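PDB 4PW0: Alpha/beta hydrolase fold protein from Chitinophaga pinensis, which is an alpha/beta hydrolase fold protein of uncharacterised function, probably a serine hydrolase that cleaves an as yet unknown substrate. Local coordinates for residues A[134-139]-A[235-240]; A[174-179]-A[266-271]; A[55-60]-A[66-71]; A[130-135]-A[243-248]. All coordinates share one frame; numbering follows the deposited sequence. Where two conformers were deposited one is given.

Contact 1 of 4, residues A[134-139]-A[235-240]; sequences GAAPQG and EMMDTY
In the loops that follow strands 127-133 and 226-231, on the probable catalytic side of an alpha/beta hydrolase fold, Met-237 reaches across to Gly-134, Ala-135 and Ala-136. It is selenomethionine in this crystal, and its chain bends at chi2 (-69°) and then runs on extended, so that Met-237 CG (3.4 Å) and CE (3.5 Å) both lie against Gly-134 O. The selenium sits between them, 4.0 Å from Ala-135 CA and 4.2 Å from Ala-136 CB. Gly-134 has a positive phi, a turn that glycine takes easily. This loop pair borders what looks like a Ser-His-Asp triad: Met-237 touches Ser-110, on the probable nucleophile elbow, while Met-237 N donates to OD1 of Asp-234, the likely acid. Beside this packing a water joins the two backbones, donating to Ala-135 O at 2.7 Å and to Asp-238 O at 2.8 Å. Further along, Asp-238 OD1 takes a capping bond from Tyr-240 N (2.9 Å), the N-H arriving from above the carboxylate plane, 44° out of it, where the turn runs into helix 240-248.

Contact 2 of 4, residues A[174-179]-A[266-271]; sequences RSKGLA and YQYPEL
Lys-176 leaves helix 171-184 toward Gln-267 and lies across it at about a right angle. Its CB already packs on Gln-267 CG, 3.8 Å away. The chain then runs out straight: Lys-176 CG lies 4.1 Å from Gln-267 O, and CD settles 3.6 Å from Gln-267 CG and 3.6 Å from its O. One carbon further, CE comes obliquely to the Tyr-268 ring, 4.2 Å from CE1. A bend at chi4 (-67°) turns NZ to a water 2.9 Å away, and this water donates to Gln-267 O at 2.7 Å, tying the ammonium to the backbone it has just passed over. A second water links the main chains, donating to Lys-176 O and to Tyr-266 O, 2.8 Å from each. Gln-267, with CG anti to its own backbone N (chi1 -175°), also lays that carbon over one face of the Tyr-268 ring, toward the rim. The polar ends are anchored elsewhere: Gln-267 OE1 to Ser-173 OG and NE2 to Asp-259 O, Tyr-268 OH to Pro-258 O and His-172 NE2. With an alanine in place of the lysine, the apolar cover along Gln-267 and beside the Tyr-268 ring would probably be lost, and the water on Gln-267 O left without its ammonium partner. The helix carrying Lys-176 is one of four between strands 127-133 and 226-231, where this family inserts its cap; it rests here on the junction of helices 264-267 and 269-282, just past the probable catalytic His-262.

Contact 3 of 4, residues A[55-60]-A[66-71]; sequences LITNGL and LIIFDN
Leu-66 on the strand drives its CD1 methyl against helix 54-61, and this is the tight part of the contact: CD1 is 3.7 Å from Leu-60 CB and 3.7 Å from Thr-57 O. CG lies anti to the backbone N of Leu-66 (chi1 -167°), which sends the branched end out toward the helix, one methyl touching both Thr-57 and Leu-60. Thr-57 O, a helix carbonyl, accepts from Ser-61 OG, so this apolar neighbour does not strip it of a partner. Packing is looser at the Thr-57 side chain. There its CG2 stands 4.2 Å from Leu-66 CD2 and 4.3 Å from Ile-68 CG2, distances of light methyl-to-methyl touching. No hydrogen bond crosses between the segments. On the solvent side Asn-58 points away from the strand and is partly exposed, with OD1 accepting from His-11 N. The axes of helix segment 55-60 and strand 66-69 approach to 9.5 Å and run roughly antiparallel, at 148°, as befits the return leg of a beta-alpha-beta crossover: strand 39-42, helix 54-61, strand 66-69. Ile-68 and Leu-66 both also lean on Cys-41 of strand 39-42. Strand 66-69 lies between strands 24-31 and 39-42 in the sheet, while helix 269-282 flanks helix 54-61, meeting Ile-56 through Phe-272 and Leu-60 through Thr-276.

Contact 4 of 4, residues A[130-135]-A[243-248]; sequences IIIVGA and YELFKQ
With chi2 of Leu-245 near 165°, CD1 is thrown outward from helix 240-248 toward the sheet, and chi1 of Ile-132 (-61°) puts CG1 beside the backbone N while setting the CG2 branch anti to it, facing that methyl. The two meet methyl to methyl, Ile-132 CG2 to Leu-245 CD1, at 4.3 Å. Leu-245 CD1 also lies 4.5 Å from Ala-135 C, just beyond the end of the strand. It is a light, buried contact with no hydrogen bond between the segments. Gln-117 of helix 111-122 touches both Ile-132 and Leu-245. In the alpha/beta hydrolase sheet, strand 127-133 is an inner parallel strand, and helix 240-248 is the crossover connecting strands 226-231 and 252-257; it packs on the face shared with helix 111-122, whereas Ile-131 and Val-133 turn to helix 269-282 on the opposite face. Elsewhere on the helix, polar side chains meet one another, though Glu-244 and Gln-248 each have two conformers and their bonds are tentative. In the conformer given, Gln-248 NE2 donates to Glu-244 OE1 at 3.0 Å, with the oxygen close to the amide plane but the nitrogen well above the carboxylate plane, 45° out of it. The other oxygen of that conformer, Glu-244 OE2, makes a long salt bridge of 3.9 Å with Lys-247 NZ. Lys-247 CG lies over one face of the Tyr-243 ring, toward its rim, again in one of two conformers. Tyr-243 and Phe-246 pack on Leu-256 of the second subunit.

From the N terminus, contact 3 comes first and closes a very short loop, helix 54-61 back onto strand 66-69, before any other opens. Contacts 4 and 1 then start from the same stretch, sharing Gly-134 and Ala-135, and run to 243-248 and 235-240; contact 1 closes first, largely nested within contact 4. Their centres are about 9 Å apart, and Pro-137 packs directly on Leu-245. Contact 2 opens inside both, at 174-179, and closes after them at 266-271, so it crosses each and ties the probable cap region to the C-terminal helices. Pro-269 in turn packs on Leu-55 and Ile-56, joining contact 2 to contact 3. Contacts 3 and 4 reach the same central sheet.

Contact 1 of 4, residues A[134-139]-A[235-240]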
loop_
_atom_site.group_PDB
_atom_site.type_symbol
_atom_site.label_atom_id
_atom_site.label_comp_id
_atom_site.label_asym_id
_atom_site.label_seq_id
_atom_site.Cartn_x
_atom_site.Cartn_y
_atom_site.Cartn_z
ATOM N N GLY A 134 8.049 -5.105 8.377
ATOM C CA GLY A 134 8.471 -4.821 9.737
ATOM C C GLY A 134 9.969 -4.694 9.915
ATOM O O GLY A 134 10.526 -5.276 10.872
ATOM N N ALA A 135 10.649 -3.952 9.056
ATOM C CA ALA A 135 12.097 -3.838 9.152
ATOM C C ALA A 135 12.572 -2.410 8.910
ATOM O O ALA A 135 11.808 -1.457 9.127
ATOM C CB ALA A 135 12.779 -4.868 8.263
ATOM N N ALA A 136 13.860 -2.259 8.565
ATOM C CA ALA A 136 14.488 -0.936 8.568
ATOM C C ALA A 136 15.823 -1.095 7.858
ATOM O O ALA A 136 16.379 -2.194 7.832
ATOM C CB ALA A 136 14.706 -0.418 9.993
ATOM N N PRO A 137 16.332 0.017 7.312
ATOM C CA PRO A 137 17.687 -0.058 6.742
ATOM C C PRO A 137 18.791 -0.151 7.817
ATOM O O PRO A 137 18.554 0.148 8.989
ATOM C CB PRO A 137 17.813 1.241 6.004
ATOM C CG PRO A 137 16.721 2.111 6.418
ATOM C CD PRO A 137 15.757 1.378 7.258
ATOM N N GLN A 138 19.985 -0.508 7.370
ATOM C CA GLN A 138 21.154 -0.453 8.220
ATOM C C GLN A 138 21.306 0.941 8.837
ATOM O O GLN A 138 21.067 1.954 8.195
ATOM C CB GLN A 138 22.429 -0.719 7.435
ATOM C CG GLN A 138 22.614 -2.110 6.903
ATOM C CD GLN A 138 23.909 -2.273 6.160
ATOM O OE1 GLN A 138 24.280 -1.408 5.372
ATOM N NE2 GLN A 138 24.573 -3.382 6.354
ATOM N N GLY A 139 21.812 0.959 10.066
ATOM C CA GLY A 139 22.286 2.187 10.684
ATOM C C GLY A 139 21.283 2.979 11.477
ATOM O O GLY A 139 21.587 4.025 12.044
ATOM N N GLU A 235 7.146 0.092 17.134
ATOM C CA GLU A 235 8.058 0.595 18.174
ATOM C C GLU A 235 9.505 0.117 18.025
ATOM O O GLU A 235 10.462 0.812 18.407
ATOM C CB GLU A 235 7.545 0.176 19.582
ATOM C CG GLU A 235 8.404 0.704 20.725
ATOM C CD GLU A 235 7.863 0.550 22.151
ATOM O OE1 GLU A 235 6.975 -0.289 22.441
ATOM O OE2 GLU A 235 8.386 1.314 23.016
HETATM N N MSE A 236 9.674 -1.114 17.533
HETATM C CA MSE A 236 10.988 -1.713 17.405
HETATM C C MSE A 236 11.804 -1.068 16.291
HETATM O O MSE A 236 13.007 -0.865 16.437
HETATM C CB MSE A 236 10.784 -3.219 17.131
HETATM C CG MSE A 236 12.094 -3.976 16.988
HETATM SE SE MSE A 236 11.803 -5.838 16.471
HETATM C CE MSE A 236 10.800 -6.397 18.029
HETATM N N MSE A 237 11.138 -0.821 15.150
HETATM C CA MSE A 237 11.824 -0.449 13.921
HETATM C C MSE A 237 11.605 1.003 13.511
HETATM O O MSE A 237 12.357 1.474 12.647
HETATM C CB MSE A 237 11.314 -1.313 12.777
HETATM C CG MSE A 237 11.545 -2.807 12.956
HETATM SE SE MSE A 237 13.454 -3.241 12.851
HETATM C CE MSE A 237 13.290 -5.158 13.056
ATOM N N ASP A 238 10.581 1.652 14.082
ATOM C CA ASP A 238 10.064 3.016 13.745
ATOM C C ASP A 238 9.381 2.931 12.358
ATOM O O ASP A 238 10.051 2.720 11.344
ATOM C CB ASP A 238 11.174 4.087 13.793
ATOM C CG ASP A 238 10.636 5.504 13.646
ATOM O OD1 ASP A 238 9.498 5.704 13.181
ATOM O OD2 ASP A 238 11.365 6.438 14.079
ATOM N N THR A 239 8.083 3.133 12.324
ATOM C CA THR A 239 7.361 3.135 11.078
ATOM C C THR A 239 8.005 4.050 10.044
ATOM O O THR A 239 8.012 3.717 8.857
ATOM C CB THR A 239 5.912 3.475 11.337
ATOM O OG1 THR A 239 5.335 2.383 12.069
ATOM C CG2 THR A 239 5.122 3.719 10.050
ATOM N N TYR A 240 8.534 5.204 10.465
ATOM C CA TYR A 240 9.111 6.118 9.486
ATOM C C TYR A 240 10.264 5.527 8.728
ATOM O O TYR A 240 10.522 5.880 7.571
ATOM C CB TYR A 240 9.537 7.424 10.172
ATOM C CG TYR A 240 9.899 8.492 9.177
ATOM C CD1 TYR A 240 8.950 9.221 8.553
ATOM C CD2 TYR A 240 11.206 8.680 8.845
ATOM C CE1 TYR A 240 9.279 10.177 7.607
ATOM C CE2 TYR A 240 11.577 9.619 7.881
ATOM C CZ TYR A 240 10.602 10.371 7.287
ATOM O OH TYR A 240 10.911 11.317 6.328
HETATM O O HOH W 1 9.983 0.428 9.774
#

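Contact 2 of 4, residues A[174-179]-A[266-271]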
loop_
_atom_site.group_PDB
_atom_site.type_symbol
_atom_site.label_atom_id
_atom_site.label_comp_id
_atom_site.label_asym_id
_atom_site.label_seq_id
_atom_site.Cartn_x
_atom_site.Cartn_y
_atom_site.Cartn_z
ATOM N N ARG A 174 -5.294 -5.400 19.703
ATOM C CA ARG A 174 -5.011 -6.508 20.608
ATOM C C ARG A 174 -5.903 -7.719 20.290
ATOM O O ARG A 174 -5.410 -8.854 20.412
ATOM C CB ARG A 174 -5.141 -6.069 22.041
ATOM C CG ARG A 174 -4.014 -5.140 22.485
ATOM C CD ARG A 174 -4.228 -4.553 23.865
ATOM N NE ARG A 174 -4.248 -5.522 24.941
ATOM C CZ ARG A 174 -3.166 -5.952 25.608
ATOM N NH1 ARG A 174 -1.924 -5.646 25.251
ATOM N NH2 ARG A 174 -3.348 -6.804 26.602
ATOM N N SER A 175 -7.162 -7.511 19.922
ATOM C CA SER A 175 -7.994 -8.639 19.546
ATOM C C SER A 175 -7.519 -9.345 18.298
ATOM O O SER A 175 -7.636 -10.566 18.182
ATOM C CB SER A 175 -9.435 -8.227 19.429
ATOM O OG SER A 175 -9.920 -7.923 20.708
ATOM N N LYS A 176 -6.951 -8.583 17.349
ATOM C CA LYS A 176 -6.345 -9.230 16.175
ATOM C C LYS A 176 -5.069 -9.947 16.574
ATOM O O LYS A 176 -4.675 -10.919 15.905
ATOM C CB LYS A 176 -6.137 -8.202 15.067
ATOM C CG LYS A 176 -7.462 -7.725 14.470
ATOM C CD LYS A 176 -7.437 -6.663 13.424
ATOM C CE LYS A 176 -8.847 -6.412 12.825
ATOM N NZ LYS A 176 -9.521 -7.466 11.999
ATOM N N GLY A 177 -4.415 -9.517 17.653
ATOM C CA GLY A 177 -3.295 -10.235 18.227
ATOM C C GLY A 177 -3.716 -11.566 18.841
ATOM O O GLY A 177 -3.038 -12.591 18.646
ATOM N N LEU A 178 -4.807 -11.576 19.614
ATOM C CA LEU A 178 -5.318 -12.840 20.137
ATOM C C LEU A 178 -5.690 -13.760 18.971
ATOM O O LEU A 178 -5.398 -14.977 19.047
ATOM C CB LEU A 178 -6.528 -12.591 21.033
ATOM C CG LEU A 178 -6.298 -11.801 22.321
ATOM C CD1 LEU A 178 -7.607 -11.806 23.117
ATOM C CD2 LEU A 178 -5.149 -12.392 23.127
ATOM N N ALA A 179 -6.293 -13.241 17.898
ATOM C CA ALA A 179 -6.587 -14.082 16.746
ATOM C C ALA A 179 -5.330 -14.707 16.160
ATOM O O ALA A 179 -5.318 -15.885 15.789
ATOM C CB ALA A 179 -7.352 -13.334 15.687
ATOM N N TYR A 266 0.444 -9.843 10.619
ATOM C CA TYR A 266 -0.372 -10.704 11.475
ATOM C C TYR A 266 -1.703 -10.062 11.753
ATOM O O TYR A 266 -2.726 -10.752 11.926
ATOM C CB TYR A 266 0.302 -10.921 12.795
ATOM C CG TYR A 266 1.540 -11.755 12.874
ATOM C CD1 TYR A 266 1.623 -12.985 12.226
ATOM C CD2 TYR A 266 2.527 -11.436 13.771
ATOM C CE1 TYR A 266 2.707 -13.823 12.450
ATOM C CE2 TYR A 266 3.629 -12.242 13.982
ATOM C CZ TYR A 266 3.700 -13.466 13.323
ATOM O OH TYR A 266 4.794 -14.281 13.583
ATOM N N GLN A 267 -1.723 -8.727 11.832
ATOM C CA GLN A 267 -2.971 -8.020 12.105
ATOM C C GLN A 267 -3.927 -8.078 10.940
ATOM O O GLN A 267 -5.155 -8.179 11.144
ATOM C CB GLN A 267 -2.689 -6.587 12.529
ATOM C CG GLN A 267 -3.962 -5.851 12.941
ATOM C CD GLN A 267 -3.672 -4.658 13.845
ATOM O OE1 GLN A 267 -2.724 -4.653 14.612
ATOM N NE2 GLN A 267 -4.497 -3.643 13.735
ATOM N N TYR A 268 -3.400 -8.006 9.702
ATOM C CA TYR A 268 -4.205 -7.989 8.499
ATOM C C TYR A 268 -3.646 -9.004 7.479
ATOM O O TYR A 268 -3.154 -8.644 6.416
ATOM C CB TYR A 268 -4.221 -6.601 7.864
ATOM C CG TYR A 268 -4.733 -5.506 8.798
ATOM C CD1 TYR A 268 -6.067 -5.427 9.158
ATOM C CD2 TYR A 268 -3.868 -4.558 9.295
ATOM C CE1 TYR A 268 -6.498 -4.424 10.016
ATOM C CE2 TYR A 268 -4.293 -3.527 10.131
ATOM C CZ TYR A 268 -5.617 -3.442 10.484
ATOM O OH TYR A 268 -6.088 -2.441 11.329
ATOM N N PRO A 269 -3.718 -10.289 7.810
ATOM C CA PRO A 269 -3.078 -11.282 6.976
ATOM C C PRO A 269 -3.708 -11.424 5.596
ATOM O O PRO A 269 -2.993 -11.696 4.617
ATOM C CB PRO A 269 -3.217 -12.573 7.806
ATOM C CG PRO A 269 -4.475 -12.355 8.636
ATOM C CD PRO A 269 -4.346 -10.882 9.013
ATOM N N GLU A 270 -5.026 -11.302 5.489
ATOM C CA GLU A 270 -5.652 -11.419 4.185
ATOM C C GLU A 270 -5.372 -10.213 3.262
ATOM O O GLU A 270 -5.176 -10.355 2.043
ATOM C CB GLU A 270 -7.141 -11.684 4.331
ATOM C CG GLU A 270 -7.386 -13.054 4.935
ATOM C CD GLU A 270 -8.795 -13.551 4.778
ATOM O OE1 GLU A 270 -9.740 -12.754 4.916
ATOM O OE2 GLU A 270 -8.929 -14.763 4.531
ATOM N N LEU A 271 -5.274 -9.026 3.875
ATOM C CA LEU A 271 -4.860 -7.840 3.137
ATOM C C LEU A 271 -3.416 -8.063 2.606
ATOM O O LEU A 271 -3.104 -7.798 1.444
ATOM C CB LEU A 271 -4.909 -6.633 4.046
ATOM C CG LEU A 271 -4.389 -5.307 3.530
ATOM C CD1 LEU A 271 -5.113 -4.845 2.288
ATOM C CD2 LEU A 271 -4.452 -4.243 4.639
HETATM O O HOH W 2 -5.174 -11.224 13.168
HETATM O O HOH W 3 -7.652 -8.714 10.236
#

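Contact 3 of 4, residues A[55-60]-A[66-71]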
loop_
_atom_site.group_PDB
_atom_site.type_symbol
_atom_site.label_atom_id
_atom_site.label_comp_id
_atom_site.label_asym_id
_atom_site.label_seq_id
_atom_site.Cartn_x
_atom_site.Cartn_y
_atom_site.Cartn_z
ATOM N N LEU A 55 -2.334 -18.363 7.671
ATOM C CA LEU A 55 -3.085 -17.662 6.639
ATOM C C LEU A 55 -2.200 -17.090 5.548
ATOM O O LEU A 55 -2.559 -17.042 4.379
ATOM C CB LEU A 55 -3.937 -16.534 7.221
ATOM C CG LEU A 55 -5.292 -16.882 7.730
ATOM C CD1 LEU A 55 -6.050 -15.691 8.238
ATOM C CD2 LEU A 55 -6.119 -17.600 6.673
ATOM N N ILE A 56 -1.009 -16.637 5.959
ATOM C CA ILE A 56 -0.102 -16.041 5.022
ATOM C C ILE A 56 0.627 -17.088 4.202
ATOM O O ILE A 56 0.698 -16.997 2.960
ATOM C CB ILE A 56 0.873 -15.114 5.768
ATOM C CG1 ILE A 56 0.064 -13.963 6.405
ATOM C CG2 ILE A 56 1.903 -14.586 4.799
ATOM C CD1 ILE A 56 0.898 -12.990 7.224
ATOM N N THR A 57 1.135 -18.114 4.884
ATOM C CA THR A 57 1.856 -19.123 4.121
ATOM C C THR A 57 0.917 -19.975 3.253
ATOM O O THR A 57 1.285 -20.268 2.113
ATOM C CB THR A 57 2.679 -20.035 5.020
ATOM O OG1 THR A 57 1.827 -20.706 5.949
ATOM C CG2 THR A 57 3.794 -19.272 5.747
ATOM N N ASN A 58 -0.284 -20.272 3.744
ATOM C CA ASN A 58 -1.261 -20.931 2.883
ATOM C C ASN A 58 -1.685 -20.028 1.721
ATOM O O ASN A 58 -1.794 -20.467 0.560
ATOM C CB ASN A 58 -2.476 -21.421 3.667
ATOM C CG ASN A 58 -2.162 -22.617 4.551
ATOM O OD1 ASN A 58 -1.251 -23.380 4.238
ATOM N ND2 ASN A 58 -2.868 -22.781 5.643
ATOM N N GLY A 59 -1.958 -18.758 2.022
ATOM C CA GLY A 59 -2.391 -17.867 0.987
ATOM C C GLY A 59 -1.389 -17.655 -0.143
ATOM O O GLY A 59 -1.729 -17.659 -1.339
ATOM N N LEU A 60 -0.116 -17.465 0.218
ATOM C CA LEU A 60 0.885 -17.244 -0.781
ATOM C C LEU A 60 1.297 -18.538 -1.505
ATOM O O LEU A 60 1.705 -18.461 -2.659
ATOM C CB LEU A 60 2.114 -16.542 -0.184
ATOM C CG LEU A 60 1.828 -15.062 0.141
ATOM C CD1 LEU A 60 3.042 -14.497 0.883
ATOM C CD2 LEU A 60 1.495 -14.270 -1.100
ATOM N N LEU A 66 6.497 -22.219 -1.721
ATOM C CA LEU A 66 6.946 -21.369 -0.627
ATOM C C LEU A 66 7.818 -22.193 0.299
ATOM O O LEU A 66 7.423 -23.281 0.741
ATOM C CB LEU A 66 5.717 -20.833 0.080
ATOM C CG LEU A 66 5.846 -19.708 1.058
ATOM C CD1 LEU A 66 4.618 -18.838 1.226
ATOM C CD2 LEU A 66 6.116 -20.379 2.403
ATOM N N ILE A 67 9.015 -21.697 0.590
ATOM C CA ILE A 67 9.940 -22.352 1.474
ATOM C C ILE A 67 10.071 -21.516 2.745
ATOM O O ILE A 67 10.379 -20.321 2.687
ATOM C CB ILE A 67 11.353 -22.499 0.824
ATOM C CG1 ILE A 67 11.288 -23.304 -0.484
ATOM C CG2 ILE A 67 12.352 -23.066 1.820
ATOM C CD1 ILE A 67 11.033 -24.737 -0.268
ATOM N N ILE A 68 9.799 -22.150 3.868
ATOM C CA ILE A 68 10.107 -21.623 5.195
ATOM C C ILE A 68 11.222 -22.457 5.769
ATOM O O ILE A 68 11.270 -23.692 5.538
ATOM C CB ILE A 68 8.877 -21.553 6.133
ATOM C CG1 ILE A 68 8.104 -22.893 6.206
ATOM C CG2 ILE A 68 7.950 -20.406 5.709
ATOM C CD1 ILE A 68 7.050 -22.936 7.288
ATOM N N PHE A 69 12.154 -21.841 6.461
ATOM C CA PHE A 69 13.303 -22.543 7.001
ATOM C C PHE A 69 13.789 -21.979 8.298
ATOM O O PHE A 69 13.598 -20.780 8.578
ATOM C CB PHE A 69 14.458 -22.601 5.969
ATOM C CG PHE A 69 15.230 -21.314 5.820
ATOM C CD1 PHE A 69 14.689 -20.221 5.129
ATOM C CD2 PHE A 69 16.476 -21.200 6.350
ATOM C CE1 PHE A 69 15.412 -19.043 5.019
ATOM C CE2 PHE A 69 17.217 -20.035 6.242
ATOM C CZ PHE A 69 16.676 -18.940 5.571
ATOM N N ASP A 70 14.491 -22.803 9.071
ATOM C CA ASP A 70 15.228 -22.354 10.220
ATOM C C ASP A 70 16.668 -22.101 9.803
ATOM O O ASP A 70 17.370 -23.016 9.287
ATOM C CB ASP A 70 15.210 -23.337 11.352
ATOM C CG ASP A 70 13.896 -23.430 12.099
ATOM O OD1 ASP A 70 13.200 -22.402 12.255
ATOM O OD2 ASP A 70 13.560 -24.582 12.580
ATOM N N ASN A 71 17.139 -20.882 9.958
ATOM C CA ASN A 71 18.534 -20.584 9.689
ATOM C C ASN A 71 19.428 -21.327 10.728
ATOM O O ASN A 71 18.943 -21.888 11.702
ATOM C CB ASN A 71 18.724 -19.065 9.656
ATOM C CG ASN A 71 19.836 -18.620 8.711
ATOM O OD1 ASN A 71 20.847 -19.326 8.502
ATOM N ND2 ASN A 71 19.652 -17.443 8.087
#

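Contact 4 of 4, residues A[130-135]-A[243-248]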
loop_
_atom_site.group_PDB
_atom_site.type_symbol
_atom_site.label_atom_id
_atom_site.label_comp_id
_atom_site.label_asym_id
_atom_site.label_seq_id
_atom_site.Cartn_x
_atom_site.Cartn_y
_atom_site.Cartn_z
ATOM N N ILE A 130 11.422 -8.765 -4.002
ATOM C CA ILE A 130 11.690 -8.709 -2.562
ATOM C C ILE A 130 10.472 -8.152 -1.823
ATOM O O ILE A 130 9.921 -7.121 -2.216
ATOM C CB ILE A 130 12.880 -7.773 -2.291
ATOM C CG1 ILE A 130 14.113 -8.222 -3.084
ATOM C CG2 ILE A 130 13.178 -7.614 -0.816
ATOM C CD1 ILE A 130 15.261 -7.235 -2.991
ATOM N N ILE A 131 10.101 -8.817 -0.719
ATOM C CA ILE A 131 9.096 -8.290 0.222
ATOM C C ILE A 131 9.783 -8.090 1.572
ATOM O O ILE A 131 10.434 -9.013 2.066
ATOM C CB ILE A 131 7.914 -9.249 0.378
ATOM C CG1 ILE A 131 7.278 -9.536 -0.978
ATOM C CG2 ILE A 131 6.900 -8.676 1.364
ATOM C CD1 ILE A 131 6.630 -10.900 -1.046
ATOM N N ILE A 132 9.631 -6.894 2.147
ATOM C CA ILE A 132 10.191 -6.528 3.439
ATOM C C ILE A 132 9.019 -6.166 4.340
ATOM O O ILE A 132 8.259 -5.256 4.007
ATOM C CB ILE A 132 11.173 -5.351 3.353
ATOM C CG1 ILE A 132 12.353 -5.696 2.475
ATOM C CG2 ILE A 132 11.606 -4.917 4.756
ATOM C CD1 ILE A 132 13.246 -4.526 2.153
ATOM N N VAL A 133 8.910 -6.852 5.471
ATOM C CA VAL A 133 7.841 -6.586 6.450
ATOM C C VAL A 133 8.484 -6.210 7.771
ATOM O O VAL A 133 9.364 -6.928 8.252
ATOM C CB VAL A 133 6.929 -7.794 6.660
ATOM C CG1 VAL A 133 5.803 -7.460 7.612
ATOM C CG2 VAL A 133 6.425 -8.323 5.325
ATOM N N GLY A 134 8.049 -5.105 8.377
ATOM C CA GLY A 134 8.471 -4.821 9.737
ATOM C C GLY A 134 9.969 -4.694 9.915
ATOM O O GLY A 134 10.526 -5.276 10.872
ATOM N N ALA A 135 10.649 -3.952 9.056
ATOM C CA ALA A 135 12.097 -3.838 9.152
ATOM C C ALA A 135 12.572 -2.410 8.910
ATOM O O ALA A 135 11.808 -1.457 9.127
ATOM C CB ALA A 135 12.779 -4.868 8.263
ATOM N N TYR A 243 9.044 4.262 5.481
ATOM C CA TYR A 243 9.006 5.378 4.535
ATOM C C TYR A 243 10.407 5.686 4.008
ATOM O O TYR A 243 10.595 5.915 2.807
ATOM C CB TYR A 243 8.321 6.600 5.138
ATOM C CG TYR A 243 8.122 7.759 4.179
ATOM C CD1 TYR A 243 7.567 7.571 2.958
ATOM C CD2 TYR A 243 8.561 9.028 4.493
ATOM C CE1 TYR A 243 7.384 8.586 2.086
ATOM C CE2 TYR A 243 8.412 10.060 3.599
ATOM C CZ TYR A 243 7.778 9.804 2.394
ATOM O OH TYR A 243 7.542 10.790 1.491
ATOM N N GLU A 244 11.425 5.629 4.871
ATOM C CA GLU A 244 12.804 5.799 4.409
ATOM C C GLU A 244 13.218 4.752 3.398
ATOM O O GLU A 244 13.847 5.076 2.377
ATOM C CB GLU A 244 13.818 5.774 5.569
ATOM C CG GLU A 244 13.836 7.057 6.369
ATOM C CD GLU A 244 14.547 8.201 5.650
ATOM O OE1 GLU A 244 15.020 7.991 4.495
ATOM O OE2 GLU A 244 14.645 9.293 6.245
ATOM N N LEU A 245 12.874 3.488 3.638
ATOM C CA LEU A 245 13.129 2.445 2.645
ATOM C C LEU A 245 12.491 2.812 1.316
ATOM O O LEU A 245 13.114 2.693 0.241
ATOM C CB LEU A 245 12.660 1.043 3.104
ATOM C CG LEU A 245 13.532 0.325 4.137
ATOM C CD1 LEU A 245 12.775 -0.824 4.736
ATOM C CD2 LEU A 245 14.838 -0.163 3.504
ATOM N N PHE A 246 11.239 3.214 1.352
ATOM C CA PHE A 246 10.498 3.575 0.143
ATOM C C PHE A 246 11.170 4.762 -0.583
ATOM O O PHE A 246 11.301 4.751 -1.826
ATOM C CB PHE A 246 9.059 3.972 0.506
ATOM C CG PHE A 246 8.290 4.594 -0.633
ATOM C CD1 PHE A 246 7.742 3.817 -1.647
ATOM C CD2 PHE A 246 8.152 5.968 -0.695
ATOM C CE1 PHE A 246 7.107 4.409 -2.723
ATOM C CE2 PHE A 246 7.518 6.553 -1.765
ATOM C CZ PHE A 246 6.984 5.758 -2.779
ATOM N N LYS A 247 11.618 5.770 0.179
ATOM C CA LYS A 247 12.281 6.930 -0.425
ATOM C C LYS A 247 13.598 6.569 -1.091
ATOM O O LYS A 247 13.908 7.087 -2.167
ATOM C CB LYS A 247 12.554 8.003 0.617
ATOM C CG LYS A 247 11.302 8.680 1.082
ATOM C CD LYS A 247 11.578 9.978 1.795
ATOM C CE LYS A 247 12.226 9.824 3.085
ATOM N NZ LYS A 247 12.479 11.210 3.595
ATOM N N GLN A 248 14.375 5.698 -0.464
ATOM C CA GLN A 248 15.713 5.419 -0.925
ATOM C C GLN A 248 15.769 4.361 -2.016
ATOM O O GLN A 248 16.593 4.439 -2.912
ATOM C CB GLN A 248 16.625 5.065 0.251
ATOM C CG GLN A 248 16.835 6.208 1.254
ATOM C CD GLN A 248 17.651 5.781 2.474
ATOM O OE1 GLN A 248 18.690 5.176 2.324
ATOM N NE2 GLN A 248 17.170 6.108 3.682
#